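Local coordinates for protein NalD (Pseudomonas aeruginosa PAO1, PDB 5DAJ) that represses expression of the MexAB-OprM multidrug efflux pump as a TetR-family regulator that probably binds DNA, and answers to novobiocin, whose binding induces that expression, at residues 10-15 with 58-63; 18-23 with 102-107; 148-153 with 157-162; 163-168 with 195-200. All blocks are in the same frame, centred on the assembly; numbering follows the deposited sequence.

Interaction 1 of 4, residues 10-15 with 58-63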
loop_
_atom_site.group_PDB
_atom_site.type_symbol
_atom_site.label_atom_id
_atom_site.label_comp_id
_atom_site.label_asym_id
_atom_site.label_seq_id
_atom_site.Cartn_x
_atom_site.Cartn_y
_atom_site.Cartn_z
ATOM N N LYS A 10 32.901 -2.295 4.037
ATOM C CA LYS A 10 32.560 -2.384 5.462
ATOM C C LYS A 10 31.951 -1.086 5.993
ATOM O O LYS A 10 30.998 -1.115 6.783
ATOM C CB LYS A 10 33.826 -2.724 6.269
ATOM N N THR A 11 32.512 0.037 5.556
ATOM C CA THR A 11 31.982 1.372 5.865
ATOM C C THR A 11 30.595 1.598 5.251
ATOM O O THR A 11 29.712 2.171 5.894
ATOM C CB THR A 11 32.923 2.493 5.356
ATOM O OG1 THR A 11 34.273 2.216 5.755
ATOM C CG2 THR A 11 32.514 3.841 5.915
ATOM N N ARG A 12 30.408 1.129 4.019
ATOM C CA ARG A 12 29.100 1.200 3.343
ATOM C C ARG A 12 28.000 0.466 4.121
ATOM O O ARG A 12 26.903 1.004 4.332
ATOM C CB ARG A 12 29.182 0.618 1.924
ATOM C CG ARG A 12 29.557 1.615 0.852
ATOM C CD ARG A 12 29.784 0.963 -0.495
ATOM N NE ARG A 12 28.570 0.271 -0.947
ATOM C CZ ARG A 12 27.534 0.843 -1.582
ATOM N NH1 ARG A 12 27.537 2.146 -1.885
ATOM N NH2 ARG A 12 26.475 0.102 -1.933
ATOM N N THR A 13 28.287 -0.774 4.505
ATOM C CA THR A 13 27.326 -1.603 5.255
ATOM C C THR A 13 26.962 -0.951 6.590
ATOM O O THR A 13 25.784 -0.928 6.970
ATOM C CB THR A 13 27.876 -3.016 5.527
ATOM O OG1 THR A 13 28.368 -3.583 4.306
ATOM C CG2 THR A 13 26.788 -3.925 6.095
ATOM N N ALA A 14 27.980 -0.447 7.288
ATOM C CA ALA A 14 27.799 0.227 8.583
ATOM C C ALA A 14 26.836 1.400 8.470
ATOM O O ALA A 14 25.909 1.533 9.273
ATOM C CB ALA A 14 29.132 0.716 9.111
ATOM N N ILE A 15 27.048 2.213 7.444
ATOM C CA ILE A 15 26.173 3.352 7.131
ATOM C C ILE A 15 24.721 2.909 6.859
ATOM O O ILE A 15 23.779 3.520 7.379
ATOM C CB ILE A 15 26.717 4.183 5.931
ATOM C CG1 ILE A 15 27.983 4.941 6.352
ATOM C CG2 ILE A 15 25.676 5.174 5.421
ATOM C CD1 ILE A 15 28.754 5.563 5.205
ATOM N N PHE A 58 18.793 5.609 0.213
ATOM C CA PHE A 58 17.540 4.867 0.385
ATOM C C PHE A 58 17.375 3.776 -0.675
ATOM O O PHE A 58 16.937 2.674 -0.379
ATOM C CB PHE A 58 16.363 5.839 0.325
ATOM C CG PHE A 58 15.028 5.203 0.563
ATOM C CD1 PHE A 58 14.663 4.802 1.820
ATOM C CD2 PHE A 58 14.141 5.023 -0.471
ATOM C CE1 PHE A 58 13.423 4.233 2.048
ATOM C CE2 PHE A 58 12.901 4.448 -0.253
ATOM C CZ PHE A 58 12.542 4.053 1.018
ATOM N N ASN A 59 17.743 4.105 -1.903
ATOM C CA ASN A 59 17.653 3.178 -3.028
ATOM C C ASN A 59 18.631 2.000 -2.926
ATOM O O ASN A 59 18.272 0.855 -3.232
ATOM C CB ASN A 59 17.891 3.927 -4.340
ATOM C CG ASN A 59 16.978 3.460 -5.448
ATOM O OD1 ASN A 59 17.430 3.100 -6.512
ATOM N ND2 ASN A 59 15.676 3.454 -5.195
ATOM N N GLU A 60 19.864 2.302 -2.525
ATOM C CA GLU A 60 20.882 1.282 -2.269
ATOM C C GLU A 60 20.436 0.347 -1.156
ATOM O O GLU A 60 20.710 -0.853 -1.198
ATOM C CB GLU A 60 22.220 1.928 -1.890
ATOM C CG GLU A 60 22.927 2.622 -3.042
ATOM C CD GLU A 60 23.347 1.664 -4.144
ATOM O OE1 GLU A 60 24.112 0.713 -3.862
ATOM O OE2 GLU A 60 22.879 1.856 -5.293
HETATM N N MSE A 61 19.732 0.904 -0.177
HETATM C CA MSE A 61 19.196 0.124 0.935
HETATM C C MSE A 61 18.171 -0.864 0.429
HETATM O O MSE A 61 18.248 -2.057 0.706
HETATM C CB MSE A 61 18.588 1.041 1.998
HETATM C CG MSE A 61 18.147 0.282 3.247
HETATM SE SE MSE A 61 17.177 1.498 4.449
HETATM C CE MSE A 61 18.844 2.211 5.162
ATOM N N LEU A 62 17.225 -0.395 -0.361
ATOM C CA LEU A 62 16.203 -1.251 -0.930
ATOM C C LEU A 62 16.754 -2.349 -1.797
ATOM O O LEU A 62 16.263 -3.429 -1.813
ATOM C CB LEU A 62 15.243 -0.434 -1.740
ATOM C CG LEU A 62 14.407 0.521 -0.932
ATOM C CD1 LEU A 62 13.781 1.529 -1.852
ATOM C CD2 LEU A 62 13.335 -0.239 -0.209
ATOM N N ASN A 63 17.777 -2.047 -2.541
ATOM C CA ASN A 63 18.463 -3.030 -3.395
ATOM C C ASN A 63 18.949 -4.266 -2.658
ATOM O O ASN A 63 18.975 -5.349 -3.239
ATOM C CB ASN A 63 19.671 -2.400 -4.092
ATOM C CG ASN A 63 19.303 -1.595 -5.306
ATOM O OD1 ASN A 63 18.141 -1.534 -5.717
ATOM N ND2 ASN A 63 20.313 -0.961 -5.899
#
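NH2 of Arg12 donates to OE1 of Glu60 at 3.1 Å, and this salt bridge is the one direct contact between residues 10-15 of helix 6-26 and residues 58-63 of helix 54-63. Both helices belong to the amino-terminal region of a TetR-family regulator, and they lie on either side, in sequence, of the predicted helix-turn-helix at residues 32-51. The backbones stay well apart, since the closest CA atoms, those of Arg12 and Glu60, are 10.0 Å from each other, and two long side chains span the gap. Arg12 bends at its third torsion (chi3 60°), which turns the guanidinium across to the other helix. Glu60 bends at its second torsion, and its carboxylate meets the arginine through one oxygen. The N-H...O angle of 157° is fairly straight, and OE1 sits at the edge of the guanidinium, near its plane. Only NH2 and OE1 meet, and the two charged planes are steeply inclined, so the bridge is neither two-pronged nor flat. Side-chain packing of Arg12 on His50 and Phe51 brings helix 44-51 alongside. On the carboxylate, NH2 arrives on the anti side of OE1, 20° out of the carboxylate plane.

Interaction 2 of 4, residues 18-23 with 102-107; sequences AAEELF and QEKKRR
Helix 18-23 and helix 103-107 run at 51° to each other with their axes 11.5 Å apart at closest approach, and the nearest CA atoms are those of Glu20 and Arg107. Into this gap Glu20 extends a straight side chain: CG lies anti to the backbone N (chi1 -179°) and the chain continues extended, which carries the carboxylate over to the second helix. There each oxygen takes a different base. OE2 of Glu20 receives NE of Arg107 at 2.7 Å with an N-H...O angle of 165°; the oxygen lies in the guanidinium plane, while the nitrogen reaches it from the anti side. OE1 of Glu20 accepts from NZ of Lys104 at 3.2 Å through its syn lone pair. Lys104 and Arg107 stand one helical turn apart, and both cross Glu20 at about a right angle. The far end of the guanidinium passes on to helix 18-23, where NH2 of Arg107 lies 3.6 Å from CA of Glu21. Met61 packs on Glu20 from helix 54-63. The contact thus ties the amino-terminal helix of the TetR DNA-binding region to the beginning of helix 103-114, in the carboxy-terminal family region. Chemically it is a three-residue salt-bridge network, in which two positive groups would be expected to stabilise the ionised form of the buried Glu20 carboxylate.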
loop_
_atom_site.group_PDB
_atom_site.type_symbol
_atom_site.label_atom_id
_atom_site.label_comp_id
_atom_site.label_asym_id
_atom_site.label_seq_id
_atom_site.Cartn_x
_atom_site.Cartn_y
_atom_site.Cartn_z
ATOM N N ALA A 18 22.952 1.662 10.055
ATOM C CA ALA A 18 22.623 2.853 10.851
ATOM C C ALA A 18 21.381 3.569 10.329
ATOM O O ALA A 18 20.441 3.832 11.082
ATOM C CB ALA A 18 23.794 3.822 10.872
ATOM N N ALA A 19 21.369 3.821 9.027
ATOM C CA ALA A 19 20.219 4.434 8.358
ATOM C C ALA A 19 18.937 3.598 8.494
ATOM O O ALA A 19 17.843 4.144 8.690
ATOM C CB ALA A 19 20.530 4.665 6.887
ATOM N N GLU A 20 19.081 2.280 8.341
ATOM C CA GLU A 20 17.958 1.335 8.479
ATOM C C GLU A 20 17.307 1.498 9.849
ATOM O O GLU A 20 16.098 1.682 9.947
ATOM C CB GLU A 20 18.434 -0.105 8.268
ATOM C CG GLU A 20 17.357 -1.180 8.360
ATOM C CD GLU A 20 17.923 -2.590 8.278
ATOM O OE1 GLU A 20 18.886 -2.822 7.521
ATOM O OE2 GLU A 20 17.392 -3.482 8.976
ATOM N N GLU A 21 18.124 1.477 10.894
ATOM C CA GLU A 21 17.641 1.656 12.277
ATOM C C GLU A 21 17.000 3.041 12.497
ATOM O O GLU A 21 15.912 3.144 13.081
ATOM C CB GLU A 21 18.811 1.422 13.254
ATOM C CG GLU A 21 18.612 1.532 14.720
ATOM C CD GLU A 21 19.856 2.025 15.451
ATOM O OE1 GLU A 21 20.019 3.241 15.765
ATOM O OE2 GLU A 21 20.708 1.165 15.682
ATOM N N LEU A 22 17.658 4.088 12.001
ATOM C CA LEU A 22 17.158 5.470 12.162
ATOM C C LEU A 22 15.860 5.730 11.399
ATOM O O LEU A 22 14.900 6.251 11.977
ATOM C CB LEU A 22 18.202 6.516 11.762
ATOM C CG LEU A 22 19.069 7.017 12.919
ATOM C CD1 LEU A 22 20.251 6.094 13.146
ATOM C CD2 LEU A 22 19.551 8.428 12.648
ATOM N N PHE A 23 15.845 5.381 10.113
ATOM C CA PHE A 23 14.635 5.497 9.283
ATOM C C PHE A 23 13.463 4.791 9.946
ATOM O O PHE A 23 12.359 5.339 10.022
ATOM C CB PHE A 23 14.826 4.878 7.890
ATOM C CG PHE A 23 15.734 5.648 6.968
ATOM C CD1 PHE A 23 16.073 6.986 7.190
ATOM C CD2 PHE A 23 16.221 5.029 5.828
ATOM C CE1 PHE A 23 16.894 7.664 6.312
ATOM C CE2 PHE A 23 17.051 5.705 4.942
ATOM C CZ PHE A 23 17.384 7.024 5.183
ATOM N N GLN A 102 12.430 -13.377 7.035
ATOM C CA GLN A 102 13.540 -12.441 6.759
ATOM C C GLN A 102 13.365 -11.082 7.444
ATOM O O GLN A 102 12.739 -10.179 6.887
ATOM C CB GLN A 102 13.694 -12.248 5.257
ATOM C CG GLN A 102 14.193 -13.483 4.528
ATOM C CD GLN A 102 14.156 -13.325 3.013
ATOM O OE1 GLN A 102 14.298 -12.215 2.489
ATOM N NE2 GLN A 102 13.957 -14.431 2.301
ATOM N N GLU A 103 13.930 -10.949 8.646
ATOM C CA GLU A 103 13.814 -9.722 9.447
ATOM C C GLU A 103 14.320 -8.475 8.712
ATOM O O GLU A 103 13.680 -7.420 8.791
ATOM C CB GLU A 103 14.557 -9.849 10.778
ATOM C CG GLU A 103 14.361 -8.651 11.711
ATOM C CD GLU A 103 14.945 -8.838 13.106
ATOM O OE1 GLU A 103 14.970 -7.839 13.860
ATOM O OE2 GLU A 103 15.373 -9.963 13.462
ATOM N N LYS A 104 15.451 -8.599 8.016
ATOM C CA LYS A 104 16.012 -7.462 7.271
ATOM C C LYS A 104 15.001 -6.943 6.240
ATOM O O LYS A 104 14.765 -5.728 6.156
ATOM C CB LYS A 104 17.320 -7.795 6.542
ATOM C CG LYS A 104 18.119 -6.544 6.186
ATOM C CD LYS A 104 19.387 -6.840 5.388
ATOM C CE LYS A 104 20.305 -5.613 5.258
ATOM N NZ LYS A 104 20.875 -5.099 6.535
ATOM N N LYS A 105 14.417 -7.876 5.478
ATOM C CA LYS A 105 13.367 -7.569 4.490
ATOM C C LYS A 105 12.189 -6.862 5.148
ATOM O O LYS A 105 11.712 -5.839 4.664
ATOM C CB LYS A 105 12.862 -8.845 3.794
ATOM C CG LYS A 105 12.103 -8.634 2.475
ATOM C CD LYS A 105 11.379 -9.920 2.039
ATOM C CE LYS A 105 11.429 -10.191 0.542
ATOM N NZ LYS A 105 10.312 -9.537 -0.194
ATOM N N ARG A 106 11.728 -7.433 6.255
ATOM C CA ARG A 106 10.599 -6.885 7.004
ATOM C C ARG A 106 10.904 -5.445 7.422
ATOM O O ARG A 106 10.106 -4.553 7.149
ATOM C CB ARG A 106 10.278 -7.742 8.231
ATOM C CG ARG A 106 9.012 -7.335 8.979
ATOM C CD ARG A 106 8.946 -7.979 10.351
ATOM N NE ARG A 106 9.401 -9.377 10.332
ATOM C CZ ARG A 106 10.334 -9.916 11.126
ATOM N NH1 ARG A 106 10.941 -9.213 12.085
ATOM N NH2 ARG A 106 10.648 -11.199 10.972
ATOM N N ARG A 107 12.064 -5.237 8.040
ATOM C CA ARG A 107 12.474 -3.907 8.520
ATOM C C ARG A 107 12.508 -2.856 7.394
ATOM O O ARG A 107 11.909 -1.784 7.514
ATOM C CB ARG A 107 13.835 -3.967 9.228
ATOM C CG ARG A 107 13.806 -4.704 10.565
ATOM C CD ARG A 107 15.203 -4.978 11.130
ATOM N NE ARG A 107 16.019 -3.768 11.255
ATOM C CZ ARG A 107 16.038 -2.932 12.298
ATOM N NH1 ARG A 107 15.294 -3.142 13.379
ATOM N NH2 ARG A 107 16.820 -1.859 12.265
#

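Interaction 3 of 4, residues 148-153 with 157-162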
loop_
_atom_site.group_PDB
_atom_site.type_symbol
_atom_site.label_atom_id
_atom_site.label_comp_id
_atom_site.label_asym_id
_atom_site.label_seq_id
_atom_site.Cartn_x
_atom_site.Cartn_y
_atom_site.Cartn_z
ATOM N N GLU A 148 -0.003 -20.865 -24.132
ATOM C CA GLU A 148 -0.143 -21.938 -23.123
ATOM C C GLU A 148 -0.944 -21.480 -21.900
ATOM O O GLU A 148 -1.760 -22.233 -21.362
ATOM C CB GLU A 148 1.230 -22.452 -22.638
ATOM C CG GLU A 148 2.301 -22.652 -23.710
ATOM C CD GLU A 148 3.211 -21.440 -23.878
ATOM O OE1 GLU A 148 3.106 -20.761 -24.924
ATOM O OE2 GLU A 148 4.009 -21.154 -22.960
ATOM N N CYS A 149 -0.689 -20.246 -21.476
ATOM C CA CYS A 149 -1.302 -19.653 -20.276
ATOM C C CYS A 149 -2.605 -18.922 -20.587
ATOM O O CYS A 149 -3.624 -19.168 -19.946
ATOM C CB CYS A 149 -0.319 -18.678 -19.623
ATOM S SG CYS A 149 1.283 -19.418 -19.243
ATOM N N ARG A 150 -2.556 -18.033 -21.575
ATOM C CA ARG A 150 -3.714 -17.215 -22.004
ATOM C C ARG A 150 -4.996 -18.025 -22.210
ATOM O O ARG A 150 -6.077 -17.606 -21.791
ATOM C CB ARG A 150 -3.373 -16.454 -23.295
ATOM C CG ARG A 150 -4.462 -15.546 -23.829
ATOM C CD ARG A 150 -4.192 -15.021 -25.249
ATOM N NE ARG A 150 -3.759 -13.626 -25.179
ATOM C CZ ARG A 150 -4.565 -12.594 -24.937
ATOM N NH1 ARG A 150 -5.872 -12.771 -24.734
ATOM N NH2 ARG A 150 -4.059 -11.376 -24.890
ATOM N N VAL A 151 -4.854 -19.183 -22.850
ATOM C CA VAL A 151 -5.967 -20.126 -23.072
ATOM C C VAL A 151 -6.669 -20.543 -21.764
ATOM O O VAL A 151 -7.857 -20.883 -21.767
ATOM C CB VAL A 151 -5.472 -21.376 -23.853
ATOM C CG1 VAL A 151 -6.474 -22.520 -23.812
ATOM C CG2 VAL A 151 -5.191 -21.008 -25.303
ATOM N N ARG A 152 -5.925 -20.508 -20.662
ATOM C CA ARG A 152 -6.423 -20.910 -19.343
ATOM C C ARG A 152 -7.101 -19.802 -18.543
ATOM O O ARG A 152 -7.658 -20.066 -17.478
ATOM C CB ARG A 152 -5.283 -21.488 -18.509
ATOM C CG ARG A 152 -4.500 -22.596 -19.200
ATOM C CD ARG A 152 -3.490 -23.231 -18.263
ATOM N NE ARG A 152 -4.124 -23.702 -17.031
ATOM C CZ ARG A 152 -3.480 -24.052 -15.919
ATOM N NH1 ARG A 152 -2.145 -24.014 -15.854
ATOM N NH2 ARG A 152 -4.185 -24.449 -14.857
ATOM N N LEU A 153 -7.022 -18.561 -19.016
ATOM C CA LEU A 153 -7.705 -17.448 -18.343
ATOM C C LEU A 153 -9.202 -17.532 -18.593
ATOM O O LEU A 153 -9.623 -18.050 -19.622
ATOM C CB LEU A 153 -7.180 -16.089 -18.829
ATOM C CG LEU A 153 -5.711 -15.754 -18.556
ATOM C CD1 LEU A 153 -5.372 -14.402 -19.160
ATOM C CD2 LEU A 153 -5.391 -15.756 -17.069
HETATM N N MSE A 157 -10.854 -12.015 -18.993
HETATM C CA MSE A 157 -9.599 -11.754 -18.281
HETATM C C MSE A 157 -8.497 -11.615 -19.292
HETATM O O MSE A 157 -8.148 -12.583 -19.975
HETATM C CB MSE A 157 -9.222 -12.876 -17.307
HETATM C CG MSE A 157 -9.987 -12.785 -15.991
HETATM SE SE MSE A 157 -9.667 -11.032 -15.138
HETATM C CE MSE A 157 -7.762 -10.839 -15.600
ATOM N N THR A 158 -7.943 -10.411 -19.397
ATOM C CA THR A 158 -6.783 -10.157 -20.243
ATOM C C THR A 158 -5.503 -10.233 -19.419
ATOM O O THR A 158 -5.536 -10.049 -18.197
ATOM C CB THR A 158 -6.853 -8.771 -20.909
ATOM O OG1 THR A 158 -6.848 -7.745 -19.910
ATOM C CG2 THR A 158 -8.115 -8.647 -21.752
ATOM N N PRO A 159 -4.361 -10.501 -20.074
ATOM C CA PRO A 159 -3.076 -10.460 -19.357
ATOM C C PRO A 159 -2.779 -9.139 -18.657
ATOM O O PRO A 159 -2.182 -9.133 -17.576
ATOM C CB PRO A 159 -2.051 -10.700 -20.471
ATOM C CG PRO A 159 -2.786 -11.490 -21.493
ATOM C CD PRO A 159 -4.197 -10.988 -21.454
ATOM N N ARG A 160 -3.175 -8.033 -19.279
ATOM C CA ARG A 160 -2.951 -6.700 -18.709
ATOM C C ARG A 160 -3.597 -6.602 -17.325
ATOM O O ARG A 160 -2.941 -6.234 -16.349
ATOM C CB ARG A 160 -3.515 -5.620 -19.635
ATOM C CG ARG A 160 -3.303 -4.188 -19.159
ATOM C CD ARG A 160 -3.853 -3.187 -20.160
ATOM N NE ARG A 160 -5.304 -3.266 -20.263
ATOM C CZ ARG A 160 -6.182 -2.562 -19.550
ATOM N NH1 ARG A 160 -5.791 -1.676 -18.648
ATOM N NH2 ARG A 160 -7.482 -2.757 -19.738
ATOM N N ILE A 161 -4.882 -6.945 -17.266
ATOM C CA ILE A 161 -5.685 -6.867 -16.034
ATOM C C ILE A 161 -5.235 -7.892 -15.000
ATOM O O ILE A 161 -5.153 -7.579 -13.808
ATOM C CB ILE A 161 -7.193 -7.078 -16.325
ATOM C CG1 ILE A 161 -7.751 -5.929 -17.172
ATOM C CG2 ILE A 161 -8.013 -7.216 -15.040
ATOM C CD1 ILE A 161 -7.692 -4.549 -16.537
ATOM N N ALA A 162 -4.948 -9.099 -15.465
ATOM C CA ALA A 162 -4.516 -10.192 -14.593
ATOM C C ALA A 162 -3.251 -9.828 -13.814
ATOM O O ALA A 162 -3.198 -9.988 -12.597
ATOM C CB ALA A 162 -4.283 -11.459 -15.402
#
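Leu153 places CG anti to its own carbonyl carbon (chi1 -63°), and with an extended second torsion its CD1 runs out over the backbone of residues 157-159; Arg150, its CG opposite the backbone N, bends at chi3 (-104°) and lays its guanidinium against Pro159. These two side chains meet the start of helix 159-179 in a tight reversal of the chain, where the backbone takes a type I beta turn from Arg150 to Leu153. CD1 of Leu153 lies 3.4 Å from O of Met157 and 4.1 Å from N of Pro159, while CB of Leu153 packs on CB of Met157 at 4.1 Å. The selenomethionine side chain starts toward Leu153 and then leads away. One face of the Arg150 guanidinium rests over CD of Pro159, with NH2 3.5 Å from that carbon, and the two side chains cross at about a right angle. Thr158 is the N-cap of the new helix: its OG1 accepts a weak bond from N of Ile161 at 3.4 Å, straight at 166°. Phe144 of helix 123-145 touches both Leu153 and Pro159, and His192 of the second subunit packs on Met157. No hydrogen bond joins the two segments, so the reversal is held across them by apolar packing and by a guanidinium face set against CD and CG of Pro159, which implies little directional constraint.

Interaction 4 of 4, residues 163-168 with 195-200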
loop_
_atom_site.group_PDB
_atom_site.type_symbol
_atom_site.label_atom_id
_atom_site.label_comp_id
_atom_site.label_asym_id
_atom_site.label_seq_id
_atom_site.Cartn_x
_atom_site.Cartn_y
_atom_site.Cartn_z
ATOM N N SER A 163 -2.238 -9.329 -14.517
ATOM C CA SER A 163 -0.966 -8.965 -13.872
ATOM C C SER A 163 -1.148 -7.853 -12.848
ATOM O O SER A 163 -0.479 -7.839 -11.810
ATOM C CB SER A 163 0.089 -8.549 -14.900
ATOM O OG SER A 163 -0.400 -7.517 -15.727
ATOM N N ARG A 164 -2.049 -6.929 -13.149
ATOM C CA ARG A 164 -2.297 -5.771 -12.280
ATOM C C ARG A 164 -3.141 -6.138 -11.071
ATOM O O ARG A 164 -2.868 -5.673 -9.973
ATOM C CB ARG A 164 -2.938 -4.628 -13.054
ATOM C CG ARG A 164 -1.927 -3.926 -13.937
ATOM C CD ARG A 164 -2.544 -3.254 -15.131
ATOM N NE ARG A 164 -1.504 -2.594 -15.921
ATOM C CZ ARG A 164 -0.645 -3.206 -16.738
ATOM N NH1 ARG A 164 -0.635 -4.517 -16.883
ATOM N NH2 ARG A 164 0.227 -2.487 -17.418
ATOM N N ALA A 165 -4.149 -6.977 -11.282
ATOM C CA ALA A 165 -4.955 -7.509 -10.184
ATOM C C ALA A 165 -4.072 -8.281 -9.213
ATOM O O ALA A 165 -4.125 -8.053 -8.000
ATOM C CB ALA A 165 -6.068 -8.410 -10.707
ATOM N N LEU A 166 -3.229 -9.151 -9.761
ATOM C CA LEU A 166 -2.329 -9.973 -8.945
ATOM C C LEU A 166 -1.360 -9.121 -8.142
ATOM O O LEU A 166 -1.235 -9.293 -6.941
ATOM C CB LEU A 166 -1.527 -10.964 -9.792
ATOM C CG LEU A 166 -0.518 -11.832 -9.017
ATOM C CD1 LEU A 166 -1.159 -12.599 -7.875
ATOM C CD2 LEU A 166 0.171 -12.800 -9.952
ATOM N N HIS A 167 -0.681 -8.203 -8.816
ATOM C CA HIS A 167 0.304 -7.355 -8.153
ATOM C C HIS A 167 -0.320 -6.522 -7.038
ATOM O O HIS A 167 0.279 -6.370 -5.963
ATOM C CB HIS A 167 1.024 -6.416 -9.117
ATOM C CG HIS A 167 2.020 -5.535 -8.433
ATOM N ND1 HIS A 167 1.730 -4.245 -8.051
ATOM C CD2 HIS A 167 3.266 -5.792 -7.975
ATOM C CE1 HIS A 167 2.771 -3.731 -7.424
ATOM N NE2 HIS A 167 3.719 -4.650 -7.366
ATOM N N ALA A 168 -1.490 -5.958 -7.316
ATOM C CA ALA A 168 -2.221 -5.175 -6.325
ATOM C C ALA A 168 -2.501 -6.009 -5.072
ATOM O O ALA A 168 -2.300 -5.531 -3.959
ATOM C CB ALA A 168 -3.522 -4.652 -6.904
ATOM N N GLU A 195 -5.095 -17.969 -2.809
ATOM C CA GLU A 195 -5.965 -18.950 -3.472
ATOM C C GLU A 195 -7.062 -18.334 -4.356
ATOM O O GLU A 195 -7.107 -18.624 -5.559
ATOM C CB GLU A 195 -6.571 -19.927 -2.444
ATOM C CG GLU A 195 -7.437 -21.060 -3.004
ATOM C CD GLU A 195 -6.698 -22.021 -3.928
ATOM O OE1 GLU A 195 -5.449 -21.941 -4.059
ATOM O OE2 GLU A 195 -7.387 -22.881 -4.526
ATOM N N PRO A 196 -7.930 -17.475 -3.784
ATOM C CA PRO A 196 -9.058 -16.979 -4.582
ATOM C C PRO A 196 -8.642 -16.191 -5.819
ATOM O O PRO A 196 -9.266 -16.324 -6.865
ATOM C CB PRO A 196 -9.816 -16.079 -3.603
ATOM C CG PRO A 196 -8.814 -15.696 -2.574
ATOM C CD PRO A 196 -7.927 -16.888 -2.433
HETATM N N MSE A 197 -7.581 -15.397 -5.708
HETATM C CA MSE A 197 -7.092 -14.621 -6.856
HETATM C C MSE A 197 -6.746 -15.554 -7.984
HETATM O O MSE A 197 -7.194 -15.358 -9.117
HETATM C CB MSE A 197 -5.892 -13.749 -6.496
HETATM C CG MSE A 197 -5.273 -12.999 -7.681
HETATM SE SE MSE A 197 -6.595 -11.835 -8.587
HETATM C CE MSE A 197 -6.607 -10.357 -7.284
ATOM N N PHE A 198 -5.953 -16.577 -7.687
ATOM C CA PHE A 198 -5.547 -17.547 -8.719
ATOM C C PHE A 198 -6.696 -18.408 -9.233
ATOM O O PHE A 198 -6.760 -18.697 -10.432
ATOM C CB PHE A 198 -4.406 -18.427 -8.234
ATOM C CG PHE A 198 -3.081 -17.746 -8.293
ATOM C CD1 PHE A 198 -2.657 -16.940 -7.246
ATOM C CD2 PHE A 198 -2.273 -17.867 -9.416
ATOM C CE1 PHE A 198 -1.435 -16.294 -7.301
ATOM C CE2 PHE A 198 -1.050 -17.229 -9.469
ATOM C CZ PHE A 198 -0.630 -16.441 -8.413
ATOM N N ARG A 199 -7.632 -18.747 -8.353
ATOM C CA ARG A 199 -8.802 -19.514 -8.755
ATOM C C ARG A 199 -9.678 -18.643 -9.661
ATOM O O ARG A 199 -10.279 -19.135 -10.616
ATOM C CB ARG A 199 -9.595 -19.969 -7.529
ATOM C CG ARG A 199 -10.644 -21.028 -7.826
ATOM C CD ARG A 199 -11.606 -21.196 -6.662
ATOM N NE ARG A 199 -10.958 -21.797 -5.499
ATOM C CZ ARG A 199 -11.189 -23.034 -5.073
ATOM N NH1 ARG A 199 -12.055 -23.808 -5.713
ATOM N NH2 ARG A 199 -10.553 -23.500 -4.005
ATOM N N GLY A 200 -9.741 -17.347 -9.355
ATOM C CA GLY A 200 -10.526 -16.389 -10.140
ATOM C C GLY A 200 -9.960 -16.040 -11.504
ATOM O O GLY A 200 -10.696 -15.666 -12.417
#
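Helices 163-168 and 195-200 run almost exactly antiparallel, at 175°, with their axes 10.7 Å apart at closest approach and the nearest CA atoms, those of Leu166 and Met197, 7.0 Å apart. The second helix is kinked at Pro196 and Met197, where the backbone nitrogens make no bond to the preceding turn. Met197, a selenomethionine, points toward the first helix. Its CG is anti to the backbone N (chi1 176°), and bends at the next two torsions turn the methyl group onto Ala165, placing CE 3.5 Å from O and 4.0 Å from CB of that residue. Further up the same side chain, CG of Met197 lies 4.1 Å from CD1 of Leu166. That leucine methyl also approaches the ring of Phe198 obliquely, at 3.7 Å from CE1, while CD2 of Leu166 comes to 4.0 Å from CZ of Phe198. Leu88 and Cys92 of helix 84-101 touch Leu166 as well, and Tyr89 meets the Phe198 ring edge-to-face. Leu169 of the second subunit packs on Met197, joining this layer to the dimer contact. Helices 159-179 and 186-201 are thus paired inside the carboxy-terminal region, beside the subunit interface. All four touching residues are buried and no hydrogen bond crosses between them, which implies that the pairing relies on the fit of methyl, selenium and ring surfaces.

Overall arrangement
Charge dominates one end of the chain and apolar packing the other. Interactions 1 and 2 share helix 6-26 and touch through Met61 and Phe58, which both pack on Phe23, Met61 meeting Ala19 as well; the former is a surface contact, the latter partly buried and linking the two family regions. Interactions 3 and 4, on the opposite side of the chain's centre, share helix 159-179, adjoin in sequence and both touch the second subunit. Both are buried and neither has a hydrogen bond between its segments, although a guanidinium joins the packing in interaction 3. The centres of interactions 1 and 3 lie about 39 Å apart, whereas those within each pair are about 11 Å apart.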